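Putative capsid protein of prophage (Escherichia coli CFT073, PDB 3BQW) is of unknown function but probably forms the protein shell of a phage whose genome lies integrated in the bacterial chromosome. Local coordinates at residues S60-P65 with V71-G76; E137-N142 with G147-E152; T287-L292 with I342-T347. All coordinates share one frame; numbering follows the deposited sequence.

Contact 1 of 3, residues S60-P65 with V71-G76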
loop_
_atom_site.group_PDB
_atom_site.type_symbol
_atom_site.label_atom_id
_atom_site.label_comp_id
_atom_site.label_asym_id
_atom_site.label_seq_id
_atom_site.Cartn_x
_atom_site.Cartn_y
_atom_site.Cartn_z
ATOM N N SER A 60 -11.762 5.652 15.310
ATOM C CA SER A 60 -12.955 4.961 14.877
ATOM C C SER A 60 -13.182 5.155 13.396
ATOM O O SER A 60 -12.618 6.051 12.777
ATOM C CB SER A 60 -14.179 5.414 15.687
ATOM O OG SER A 60 -14.491 6.760 15.457
ATOM N N ALA A 61 -14.014 4.285 12.835
ATOM C CA ALA A 61 -14.456 4.397 11.449
ATOM C C ALA A 61 -15.919 3.995 11.388
ATOM O O ALA A 61 -16.427 3.307 12.272
ATOM C CB ALA A 61 -13.606 3.503 10.521
ATOM N N PHE A 62 -16.595 4.470 10.351
ATOM C CA PHE A 62 -17.989 4.138 10.101
ATOM C C PHE A 62 -18.014 2.924 9.195
ATOM O O PHE A 62 -17.617 2.972 8.027
ATOM C CB PHE A 62 -18.691 5.322 9.458
ATOM C CG PHE A 62 -20.196 5.212 9.431
ATOM C CD1 PHE A 62 -20.948 5.613 10.512
ATOM C CD2 PHE A 62 -20.849 4.773 8.295
ATOM C CE1 PHE A 62 -22.322 5.549 10.468
ATOM C CE2 PHE A 62 -22.227 4.700 8.241
ATOM C CZ PHE A 62 -22.958 5.086 9.317
ATOM N N CYS A 63 -18.483 1.827 9.759
ATOM C CA CYS A 63 -18.466 0.541 9.122
ATOM C C CYS A 63 -19.884 0.134 8.755
ATOM O O CYS A 63 -20.788 0.187 9.584
ATOM C CB CYS A 63 -17.818 -0.482 10.060
ATOM S SG CYS A 63 -16.063 -0.135 10.286
ATOM N N SER A 64 -20.060 -0.253 7.495
ATOM C CA SER A 64 -21.357 -0.582 6.943
ATOM C C SER A 64 -21.318 -1.949 6.268
ATOM O O SER A 64 -20.401 -2.230 5.516
ATOM C CB SER A 64 -21.776 0.467 5.903
ATOM O OG SER A 64 -21.954 1.745 6.473
ATOM N N PRO A 65 -22.380 -2.765 6.457
ATOM C CA PRO A 65 -22.406 -3.995 5.704
ATOM C C PRO A 65 -22.753 -3.709 4.221
ATOM O O PRO A 65 -23.180 -2.590 3.860
ATOM C CB PRO A 65 -23.515 -4.808 6.397
ATOM C CG PRO A 65 -24.409 -3.823 7.007
ATOM C CD PRO A 65 -23.602 -2.561 7.251
ATOM N N VAL A 71 -23.644 -0.716 -0.599
ATOM C CA VAL A 71 -23.352 -0.412 0.799
ATOM C C VAL A 71 -24.658 -0.082 1.531
ATOM O O VAL A 71 -25.404 0.767 1.088
ATOM C CB VAL A 71 -22.322 0.732 0.934
ATOM C CG1 VAL A 71 -22.047 1.033 2.404
ATOM C CG2 VAL A 71 -21.044 0.348 0.191
ATOM N N GLN A 72 -24.923 -0.777 2.634
ATOM C CA GLN A 72 -26.108 -0.532 3.480
ATOM C C GLN A 72 -25.757 0.481 4.565
ATOM O O GLN A 72 -25.560 0.112 5.728
ATOM C CB GLN A 72 -26.604 -1.824 4.171
ATOM C CG GLN A 72 -26.714 -3.060 3.299
ATOM C CD GLN A 72 -27.743 -2.903 2.218
ATOM O OE1 GLN A 72 -28.940 -3.080 2.458
ATOM N NE2 GLN A 72 -27.293 -2.569 1.017
ATOM N N ARG A 73 -25.714 1.756 4.192
ATOM C CA ARG A 73 -25.249 2.811 5.095
ATOM C C ARG A 73 -26.182 3.044 6.286
ATOM O O ARG A 73 -25.757 3.561 7.313
ATOM C CB ARG A 73 -25.028 4.124 4.332
ATOM C CG ARG A 73 -23.875 4.115 3.308
ATOM C CD ARG A 73 -23.375 5.562 3.028
ATOM N NE ARG A 73 -22.560 6.035 4.150
ATOM C CZ ARG A 73 -21.241 5.833 4.275
ATOM N NH1 ARG A 73 -20.538 5.193 3.337
ATOM N NH2 ARG A 73 -20.614 6.291 5.352
ATOM N N ASP A 74 -27.452 2.662 6.153
ATOM C CA ASP A 74 -28.386 2.783 7.279
ATOM C C ASP A 74 -28.066 1.761 8.352
ATOM O O ASP A 74 -28.449 1.944 9.494
ATOM C CB ASP A 74 -29.853 2.666 6.823
ATOM C CG ASP A 74 -30.295 3.850 5.972
ATOM O OD1 ASP A 74 -29.558 4.872 5.935
ATOM O OD2 ASP A 74 -31.361 3.764 5.324
ATOM N N LYS A 75 -27.369 0.694 7.972
ATOM C CA LYS A 75 -26.875 -0.308 8.918
ATOM C C LYS A 75 -25.421 -0.103 9.353
ATOM O O LYS A 75 -24.861 -0.960 10.000
ATOM C CB LYS A 75 -27.062 -1.721 8.354
ATOM C CG LYS A 75 -28.537 -2.116 8.189
ATOM C CD LYS A 75 -28.684 -3.526 7.646
ATOM C CE LYS A 75 -30.119 -3.785 7.202
ATOM N NZ LYS A 75 -30.233 -5.123 6.532
ATOM N N GLY A 76 -24.831 1.040 9.024
ATOM C CA GLY A 76 -23.479 1.358 9.448
ATOM C C GLY A 76 -23.457 2.095 10.763
ATOM O O GLY A 76 -24.447 2.696 11.163
#

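Contact 2 of 3, residues E137-N142 with G147-E152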
loop_
_atom_site.group_PDB
_atom_site.type_symbol
_atom_site.label_atom_id
_atom_site.label_comp_id
_atom_site.label_asym_id
_atom_site.label_seq_id
_atom_site.Cartn_x
_atom_site.Cartn_y
_atom_site.Cartn_z
ATOM N N GLU A 137 -1.328 -1.270 -0.069
ATOM C CA GLU A 137 -1.155 -0.011 -0.814
ATOM C C GLU A 137 -2.435 0.376 -1.500
ATOM O O GLU A 137 -2.761 1.566 -1.560
ATOM C CB GLU A 137 -0.019 -0.114 -1.845
ATOM C CG GLU A 137 0.236 1.115 -2.729
ATOM C CD GLU A 137 0.907 2.274 -2.009
ATOM O OE1 GLU A 137 1.052 2.219 -0.772
ATOM O OE2 GLU A 137 1.251 3.293 -2.676
ATOM N N TRP A 138 -3.142 -0.621 -2.032
ATOM C CA TRP A 138 -4.445 -0.432 -2.639
ATOM C C TRP A 138 -5.408 0.162 -1.614
ATOM O O TRP A 138 -6.073 1.140 -1.878
ATOM C CB TRP A 138 -4.972 -1.772 -3.166
ATOM C CG TRP A 138 -6.313 -1.709 -3.781
ATOM C CD1 TRP A 138 -6.647 -1.102 -4.969
ATOM C CD2 TRP A 138 -7.525 -2.274 -3.265
ATOM N NE1 TRP A 138 -7.984 -1.246 -5.206
ATOM C CE2 TRP A 138 -8.548 -1.968 -4.180
ATOM C CE3 TRP A 138 -7.846 -3.001 -2.104
ATOM C CZ2 TRP A 138 -9.885 -2.383 -3.984
ATOM C CZ3 TRP A 138 -9.156 -3.426 -1.910
ATOM C CH2 TRP A 138 -10.170 -3.094 -2.837
ATOM N N LEU A 139 -5.445 -0.442 -0.426
ATOM C CA LEU A 139 -6.240 0.065 0.660
ATOM C C LEU A 139 -5.806 1.484 1.053
ATOM O O LEU A 139 -6.646 2.313 1.283
ATOM C CB LEU A 139 -6.163 -0.882 1.865
ATOM C CG LEU A 139 -6.943 -2.193 1.742
ATOM C CD1 LEU A 139 -6.623 -3.134 2.925
ATOM C CD2 LEU A 139 -8.410 -1.943 1.628
ATOM N N ALA A 140 -4.502 1.749 1.123
ATOM C CA ALA A 140 -3.964 3.077 1.464
ATOM C C ALA A 140 -4.372 4.184 0.465
ATOM O O ALA A 140 -4.863 5.260 0.857
ATOM C CB ALA A 140 -2.425 3.009 1.581
ATOM N N VAL A 141 -4.186 3.907 -0.821
ATOM C CA VAL A 141 -4.516 4.863 -1.844
ATOM C C VAL A 141 -6.023 5.104 -1.883
ATOM O O VAL A 141 -6.467 6.229 -2.017
ATOM C CB VAL A 141 -4.019 4.438 -3.249
ATOM C CG1 VAL A 141 -4.489 5.464 -4.301
ATOM C CG2 VAL A 141 -2.493 4.300 -3.270
ATOM N N ASN A 142 -6.809 4.052 -1.772
ATOM C CA ASN A 142 -8.262 4.219 -1.697
ATOM C C ASN A 142 -8.717 5.064 -0.503
ATOM O O ASN A 142 -9.593 5.895 -0.633
ATOM C CB ASN A 142 -8.949 2.853 -1.698
ATOM C CG ASN A 142 -8.857 2.141 -3.055
ATOM O OD1 ASN A 142 -8.206 2.604 -3.970
ATOM N ND2 ASN A 142 -9.494 0.985 -3.160
ATOM N N GLY A 147 -11.624 8.249 0.915
ATOM C CA GLY A 147 -12.006 8.034 2.314
ATOM C C GLY A 147 -12.577 6.670 2.650
ATOM O O GLY A 147 -13.021 6.458 3.778
ATOM N N LYS A 148 -12.593 5.751 1.692
ATOM C CA LYS A 148 -13.231 4.441 1.888
ATOM C C LYS A 148 -12.400 3.226 1.446
ATOM O O LYS A 148 -11.611 3.280 0.501
ATOM C CB LYS A 148 -14.567 4.393 1.159
ATOM C CG LYS A 148 -15.569 5.425 1.651
ATOM C CD LYS A 148 -16.606 5.691 0.574
ATOM C CE LYS A 148 -17.724 6.533 1.124
ATOM N NZ LYS A 148 -18.775 6.658 0.092
ATOM N N ASN A 149 -12.605 2.125 2.167
ATOM C CA ASN A 149 -12.086 0.817 1.814
ATOM C C ASN A 149 -13.223 -0.202 1.807
ATOM O O ASN A 149 -14.088 -0.198 2.711
ATOM C CB ASN A 149 -11.055 0.331 2.844
ATOM C CG ASN A 149 -9.755 1.092 2.800
ATOM O OD1 ASN A 149 -9.417 1.780 1.810
ATOM N ND2 ASN A 149 -8.999 0.972 3.878
ATOM N N ILE A 150 -13.189 -1.099 0.819
ATOM C CA ILE A 150 -14.004 -2.306 0.842
ATOM C C ILE A 150 -13.170 -3.458 1.371
ATOM O O ILE A 150 -12.149 -3.799 0.805
ATOM C CB ILE A 150 -14.571 -2.640 -0.536
ATOM C CG1 ILE A 150 -15.635 -1.600 -0.903
ATOM C CG2 ILE A 150 -15.188 -4.099 -0.550
ATOM C CD1 ILE A 150 -15.886 -1.463 -2.386
ATOM N N ILE A 151 -13.606 -4.034 2.488
ATOM C CA ILE A 151 -12.855 -5.068 3.178
ATOM C C ILE A 151 -13.490 -6.437 2.906
ATOM O O ILE A 151 -14.695 -6.628 3.082
ATOM C CB ILE A 151 -12.784 -4.777 4.708
ATOM C CG1 ILE A 151 -12.244 -3.356 4.984
ATOM C CG2 ILE A 151 -11.973 -5.864 5.466
ATOM C CD1 ILE A 151 -10.954 -2.970 4.214
ATOM N N GLU A 152 -12.652 -7.370 2.460
ATOM C CA GLU A 152 -13.021 -8.770 2.249
ATOM C C GLU A 152 -11.924 -9.677 2.830
ATOM O O GLU A 152 -10.760 -9.282 2.927
ATOM C CB GLU A 152 -13.172 -9.099 0.758
ATOM C CG GLU A 152 -13.211 -7.899 -0.190
ATOM C CD GLU A 152 -13.430 -8.300 -1.656
ATOM O OE1 GLU A 152 -13.350 -9.519 -1.964
ATOM O OE2 GLU A 152 -13.706 -7.393 -2.486
HETATM O O HOH W 1 -10.862 -0.613 -1.056
#

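Contact 3 of 3, residues T287-L292 with I342-T347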
loop_
_atom_site.group_PDB
_atom_site.type_symbol
_atom_site.label_atom_id
_atom_site.label_comp_id
_atom_site.label_asym_id
_atom_site.label_seq_id
_atom_site.Cartn_x
_atom_site.Cartn_y
_atom_site.Cartn_z
ATOM N N THR A 287 3.589 15.040 4.551
ATOM C CA THR A 287 4.375 13.895 4.976
ATOM C C THR A 287 4.529 13.753 6.511
ATOM O O THR A 287 5.015 12.751 6.977
ATOM C CB THR A 287 5.780 13.922 4.325
ATOM O OG1 THR A 287 6.494 15.102 4.743
ATOM C CG2 THR A 287 5.671 13.860 2.800
ATOM N N ASN A 288 4.143 14.769 7.271
ATOM C CA ASN A 288 4.039 14.660 8.728
ATOM C C ASN A 288 2.752 13.957 9.202
ATOM O O ASN A 288 2.627 13.650 10.377
ATOM C CB ASN A 288 4.099 16.054 9.358
ATOM C CG ASN A 288 5.362 16.809 8.986
ATOM O OD1 ASN A 288 5.318 17.807 8.239
ATOM N ND2 ASN A 288 6.504 16.351 9.515
ATOM N N ASN A 289 1.788 13.751 8.300
ATOM C CA ASN A 289 0.466 13.179 8.636
ATOM C C ASN A 289 0.568 11.642 8.529
ATOM O O ASN A 289 0.129 11.012 7.545
ATOM C CB ASN A 289 -0.599 13.761 7.690
ATOM C CG ASN A 289 -2.029 13.351 8.046
ATOM O OD1 ASN A 289 -2.378 13.146 9.214
ATOM N ND2 ASN A 289 -2.869 13.254 7.032
ATOM N N LYS A 290 1.216 11.052 9.517
ATOM C CA LYS A 290 1.575 9.624 9.438
ATOM C C LYS A 290 0.712 8.796 10.342
ATOM O O LYS A 290 0.744 8.978 11.537
ATOM C CB LYS A 290 3.022 9.365 9.860
ATOM C CG LYS A 290 4.075 10.100 9.059
ATOM C CD LYS A 290 5.238 10.325 9.983
ATOM C CE LYS A 290 6.450 10.782 9.271
ATOM N NZ LYS A 290 7.334 11.503 10.227
ATOM N N GLY A 291 -0.030 7.879 9.745
ATOM C CA GLY A 291 -0.786 6.868 10.464
ATOM C C GLY A 291 -0.057 5.547 10.427
ATOM O O GLY A 291 1.167 5.497 10.488
ATOM N N LEU A 292 -0.804 4.452 10.342
ATOM C CA LEU A 292 -0.185 3.132 10.500
ATOM C C LEU A 292 -0.849 2.075 9.662
ATOM O O LEU A 292 -1.900 2.295 9.069
ATOM C CB LEU A 292 -0.191 2.697 11.981
ATOM C CG LEU A 292 -1.580 2.388 12.576
ATOM C CD1 LEU A 292 -1.520 1.395 13.674
ATOM C CD2 LEU A 292 -2.212 3.667 13.065
ATOM N N ILE A 342 -7.493 12.062 8.044
ATOM C CA ILE A 342 -7.954 11.962 6.645
ATOM C C ILE A 342 -8.276 13.338 6.042
ATOM O O ILE A 342 -8.291 13.510 4.824
ATOM C CB ILE A 342 -9.195 10.992 6.523
ATOM C CG1 ILE A 342 -9.294 10.373 5.118
ATOM C CG2 ILE A 342 -10.524 11.671 7.002
ATOM C CD1 ILE A 342 -8.218 9.267 4.826
ATOM N N ARG A 343 -8.519 14.322 6.898
ATOM C CA ARG A 343 -8.933 15.641 6.422
ATOM C C ARG A 343 -7.790 16.411 5.759
ATOM O O ARG A 343 -8.005 17.417 5.135
ATOM C CB ARG A 343 -9.539 16.452 7.567
ATOM C CG ARG A 343 -10.716 15.755 8.249
ATOM C CD ARG A 343 -11.123 16.500 9.502
ATOM N NE ARG A 343 -10.061 16.493 10.494
ATOM C CZ ARG A 343 -10.081 17.183 11.638
ATOM N NH1 ARG A 343 -11.118 17.945 11.965
ATOM N NH2 ARG A 343 -9.046 17.099 12.469
ATOM N N LYS A 344 -6.573 15.918 5.912
ATOM C CA LYS A 344 -5.379 16.556 5.371
ATOM C C LYS A 344 -4.955 16.027 4.001
ATOM O O LYS A 344 -3.807 16.233 3.585
ATOM C CB LYS A 344 -4.244 16.388 6.377
ATOM C CG LYS A 344 -4.497 17.063 7.701
ATOM C CD LYS A 344 -3.292 16.848 8.643
ATOM C CE LYS A 344 -3.434 17.697 9.932
ATOM N NZ LYS A 344 -2.881 16.951 11.093
ATOM N N PHE A 345 -5.865 15.342 3.309
ATOM C CA PHE A 345 -5.644 14.844 1.952
ATOM C C PHE A 345 -6.645 15.491 1.021
ATOM O O PHE A 345 -7.835 15.546 1.335
ATOM C CB PHE A 345 -5.851 13.337 1.921
ATOM C CG PHE A 345 -4.843 12.582 2.727
ATOM C CD1 PHE A 345 -3.542 12.404 2.242
ATOM C CD2 PHE A 345 -5.172 12.063 3.955
ATOM C CE1 PHE A 345 -2.624 11.720 2.962
ATOM C CE2 PHE A 345 -4.245 11.375 4.687
ATOM C CZ PHE A 345 -2.963 11.195 4.191
ATOM N N VAL A 346 -6.159 16.036 -0.094
ATOM C CA VAL A 346 -7.013 16.554 -1.142
ATOM C C VAL A 346 -6.684 15.778 -2.423
ATOM O O VAL A 346 -5.533 15.668 -2.807
ATOM C CB VAL A 346 -6.791 18.085 -1.344
ATOM C CG1 VAL A 346 -7.607 18.608 -2.527
ATOM C CG2 VAL A 346 -7.104 18.881 -0.022
ATOM N N THR A 347 -7.699 15.234 -3.076
ATOM C CA THR A 347 -7.518 14.523 -4.356
ATOM C C THR A 347 -8.247 15.276 -5.494
ATOM O O THR A 347 -9.412 15.675 -5.365
ATOM C CB THR A 347 -8.015 13.061 -4.262
ATOM O OG1 THR A 347 -7.302 12.396 -3.208
ATOM C CG2 THR A 347 -7.830 12.290 -5.589
HETATM O O HOH W 2 -1.826 14.383 4.391
HETATM O O HOH W 3 -1.775 14.211 11.319
#

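Contact 1 of 3, residues S60-P65 with V71-G76
The beta hairpin of strands 61-67 and 70-79 is joined near its turn by the backbone of Pro-65 and Gln-72 and shows how a hairpin can swallow extra residues without losing its pairing. Gln-72 N donates to Pro-65 O at 2.8 Å, nearly straight, with an N-H...O angle of 164°. Beyond this bond the second strand bulges: Lys-75 N turns back to Gln-72 O, and Gly-76 N bonds Arg-73 O. Three residues are thereby inserted before Cys-63 pairs with Tyr-77. As the loop returns, Gly-76 CA comes within 2.9 Å of Cys-63 O, a CA-H...O contact. Lacking a side chain, Gly-76 can also lie over one face of the Phe-62 ring, near its rim, its carbonyl C 3.4 Å from Phe-62 CZ. The ring reaches this place because CG stands anti to the backbone N (chi1 -167°), extending toward the loop. Arg-73 leaves the backbone in the other direction, but a bend at chi3 brings its guanidinium back; NH2 ends 3.3 Å from Phe-62 CD2 in an oblique approach. Nearer the turn, beside the hydrogen bond, side chains meet through carbon atoms: Pro-65 CG meets Lys-75 CB at 3.6 Å, crossing at about a right angle, and Val-71 CG1 packs at 3.6 Å against Ser-64 CB. The guanidinium forms salt bridges with Asp-162 and Glu-160 on strand 159-162, which pairs with the other edge of strand 61-67, while Cys-63 packs on Ile-161 of that strand and on Ile-82 of strand 81-82.

Contact 2 of 3, residues E137-N142 with G147-E152
An ordered water between Asn-142 and Ile-150 is gripped by two donors, Asn-142 ND2 at 3.0 Å and Ile-150 N, and so links the last turns of helix 113-146 to the strand that follows it. Both the water oxygen and Asn-142 ND2 lie above one face of the Trp-138 indole, displaced toward its rim, with the water 3.1 Å above the ring plane. Trp-138 and Asn-142 are one helical turn apart, and with CG anti to its carbonyl carbon (chi1 -70°) Asn-142 carries its amide over the indole. Its CB meanwhile touches Lys-148 O at 3.5 Å. The chain has nearly reversed here: the axes of helix 137-142 and strand 148-151 run at 146° and approach to 7.5 Å. Leu-139 fills the angle between them, its CD2 lying 3.7 Å from Asn-149 CB and 3.8 Å from Ile-151 CD1, while Gln-336 and Pro-337 of strand 327-338 pack on the same leucine. Backbone bonds to strand 159-162 are made by Asn-149 and Ile-151, whereas Ile-150 N points away from that strand and turns to the water. Accepting from a side-chain amide and a backbone amide at once, the water satisfies Ile-150 N on the sheet's outermost strand and ties it to the helix.

Contact 3 of 3, residues T287-L292 with I342-T347
The backbone folds into an inverse gamma turn centred on Asn-289, with Asn-289 CA standing 7.5 Å from Lys-344 CA, just after the 3-10 segment 342-343. Two connections of this putative capsid protein meet here, the loop between strands 281-285 and 292-295 and the lead-in to strand 346-349. Asn-289 bridges them: with CG anti to the backbone N (chi1 -174°), its amide reaches straight across to the other segment. There it crosses the lysine chain at a slant, ND2 lying 3.5 Å from Lys-344 CB and CG 3.8 Å from Lys-344 CD. The same ND2 approaches Phe-345 CE2 to 3.3 Å, with amide and ring planes inclined by 37°, an oblique meeting and not a stack. What fixes the amide is polar: ND2 donates to Asp-341 O, just before the second segment, and to a water. Phe-345 is held in turn by Phe-35, whose ring it meets edge-to-face, and by Val-144 of helix 113-146. Such a contact illustrates how a single asparagine can tie a loop to the lead-in of a strand through backbone carbonyls and solvent. The water that takes up Asn-289 ND2 at 3.1 Å sits over one face of the Phe-345 ring and gives a hydrogen to Lys-344 O at 2.8 Å.

How the contacts relate
The three contacts follow one another along the chain, each closing before the next opens. Contacts 1 and 2, with centres 15 Å apart, serve the same four-stranded antiparallel sheet: the hairpin of contact 1 supplies one side and strand 148-151 the other outermost strand, with strand 159-162 between. They touch where Arg-73 NH1 lies 3.8 Å from Lys-148 CE. Contact 3 lies about 14 Å from contact 2 and 22 Å from contact 1, centre to centre, and touches neither. The last turns of helix 113-146 nevertheless connect it to contact 2: they lead into strand 148-151 and pack on Phe-345 and Thr-347. The helix end thus sits between the small sheet and the seven-stranded sheet and packs on both.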